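Long-range contact in Pre-mRNA-processing-splicing factor 8 (Cryptococcus neoformans var. grubii serotype A, PDB 6MX6), which probably excises itself from the spliceosomal host protein by protein splicing, being an intein with the Hint fold: residues A[37-42]-A[158-163]. Residues are numbered along the deposited sequence; the frame is centred on the assembly and turned at random.
Sequences TSRTAS and VVDKDS
R39 reaches from the strand 38-49 across the end of the strand 152-159 to D162, in the type II' turn of D160 to S163. The R39 side chain bends at chi2 (-74°), which swings the guanidinium over to K161 and D162: K161 CB lies over one face and the D162 carboxylate at its edge. R39 NE donates to D162 OD1 at 2.7 Å, meeting that oxygen on its syn side but well out of the carboxylate plane. R39 NH2 adds weak bonds to both carboxylate oxygens; the two planes are 56° apart, so the salt bridge is not a coplanar fork. NH1 makes hydrogen bonds, close to the guanidinium plane, to S38 O and to T37 OG1, which is also hydrogen-bonded to D35. Nearer the backbone, R39 CB packs against V159 CG1 at 3.6 Å.

K161 runs extended beyond CG, and its NZ lies 3.1 Å from S38 O. R39 NH1 and K161 NZ arrive from opposite faces of that carbonyl's plane.

S42 and V158 form an antiparallel hydrogen-bonded pair (S42 N to V158 O 2.9 Å), and A41 faces V159 in the next, non-hydrogen-bonded pair. The S42 hydroxyl, set between its backbone N and carbonyl carbon, brings OG to 3.2 Å from V158 CG2. At D160 the backbone N still donates to T40 O, but the return bond goes to a side chain: T40 N to D160 OD1 is 2.6 Å and nearly straight (162°), entering from above the carboxylate plane. T40 OG1 itself bonds to Q30.

The contact thus joins two strands of the Hint fold just where the second turns away. Beyond the regular pairs side chains supply part of the bonding: D160 OD1 replaces a main-chain acceptor, and S38 O is gripped by two cationic donors. D162, whose OD1 also bonds L164 N, probably offsets the charge of R39.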
# COMPACT_ATOMS: atom_id res chain seq x y z
N THR A 37 -5.86 8.82 13.40
CA THR A 37 -6.06 8.02 14.60
C THR A 37 -5.25 6.72 14.53
O THR A 37 -4.60 6.41 13.53
CB THR A 37 -7.54 7.72 14.81
OG1 THR A 37 -8.06 6.99 13.68
CG2 THR A 37 -8.33 9.01 14.97
N SER A 38 -5.30 5.95 15.61
CA SER A 38 -4.50 4.75 15.75
C SER A 38 -5.08 3.58 14.97
O SER A 38 -6.27 3.52 14.66
CB SER A 38 -4.37 4.37 17.22
OG SER A 38 -3.27 5.02 17.81
N ARG A 39 -4.20 2.63 14.66
CA ARG A 39 -4.56 1.36 14.05
C ARG A 39 -3.75 0.28 14.75
O ARG A 39 -2.56 0.46 14.99
CB ARG A 39 -4.27 1.33 12.54
CG ARG A 39 -5.04 2.34 11.72
CD ARG A 39 -6.49 1.94 11.57
NE ARG A 39 -7.18 2.80 10.61
CZ ARG A 39 -7.53 4.05 10.85
NH1 ARG A 39 -7.27 4.61 12.02
NH2 ARG A 39 -8.15 4.76 9.91
N THR A 40 -4.39 -0.83 15.09
CA THR A 40 -3.70 -1.93 15.74
C THR A 40 -3.37 -3.00 14.70
O THR A 40 -4.23 -3.38 13.90
CB THR A 40 -4.54 -2.54 16.86
OG1 THR A 40 -4.73 -1.56 17.89
CG2 THR A 40 -3.84 -3.74 17.46
N ALA A 41 -2.12 -3.45 14.70
CA ALA A 41 -1.67 -4.51 13.81
C ALA A 41 -1.71 -5.86 14.52
O ALA A 41 -1.43 -5.96 15.72
CB ALA A 41 -0.25 -4.23 13.30
N SER A 42 -2.06 -6.90 13.77
CA SER A 42 -2.06 -8.25 14.31
C SER A 42 -1.78 -9.24 13.19
O SER A 42 -1.72 -8.88 12.01
CB SER A 42 -3.39 -8.58 15.00
OG SER A 42 -4.49 -8.45 14.13
N VAL A 158 -2.65 -7.83 9.57
CA VAL A 158 -3.96 -7.20 9.45
C VAL A 158 -3.97 -5.97 10.34
O VAL A 158 -3.21 -5.87 11.32
CB VAL A 158 -5.13 -8.15 9.81
CG1 VAL A 158 -5.46 -9.05 8.63
CG2 VAL A 158 -4.79 -8.96 11.03
N VAL A 159 -4.82 -5.03 9.99
CA VAL A 159 -4.99 -3.78 10.71
C VAL A 159 -6.48 -3.62 10.98
O VAL A 159 -7.31 -3.94 10.13
CB VAL A 159 -4.42 -2.60 9.89
CG1 VAL A 159 -5.07 -1.29 10.28
CG2 VAL A 159 -2.91 -2.52 10.04
N ASP A 160 -6.81 -3.14 12.18
CA ASP A 160 -8.21 -3.01 12.58
C ASP A 160 -8.83 -1.78 11.92
O ASP A 160 -8.23 -1.14 11.04
CB ASP A 160 -8.32 -2.96 14.10
CG ASP A 160 -7.74 -1.68 14.69
OD1 ASP A 160 -6.76 -1.15 14.13
OD2 ASP A 160 -8.26 -1.22 15.73
N LYS A 161 -10.05 -1.44 12.34
CA LYS A 161 -10.80 -0.26 11.88
C LYS A 161 -10.98 -0.39 10.37
O LYS A 161 -11.41 -1.45 9.90
CB LYS A 161 -10.10 1.01 12.36
CG LYS A 161 -10.10 1.20 13.87
CD LYS A 161 -9.51 2.55 14.26
CE LYS A 161 -9.59 2.79 15.76
NZ LYS A 161 -8.89 4.04 16.17
N ASP A 162 -10.67 0.64 9.57
CA ASP A 162 -10.90 0.62 8.13
C ASP A 162 -9.85 -0.17 7.36
O ASP A 162 -9.93 -0.22 6.13
CB ASP A 162 -10.96 2.05 7.58
CG ASP A 162 -9.70 2.85 7.87
OD1 ASP A 162 -8.77 2.31 8.50
OD2 ASP A 162 -9.65 4.03 7.48
N SER A 163 -8.88 -0.77 8.05
CA SER A 163 -7.79 -1.56 7.47
C SER A 163 -6.80 -0.71 6.68
O SER A 163 -6.05 -1.24 5.85
CB SER A 163 -8.34 -2.69 6.58
OG SER A 163 -9.05 -3.65 7.35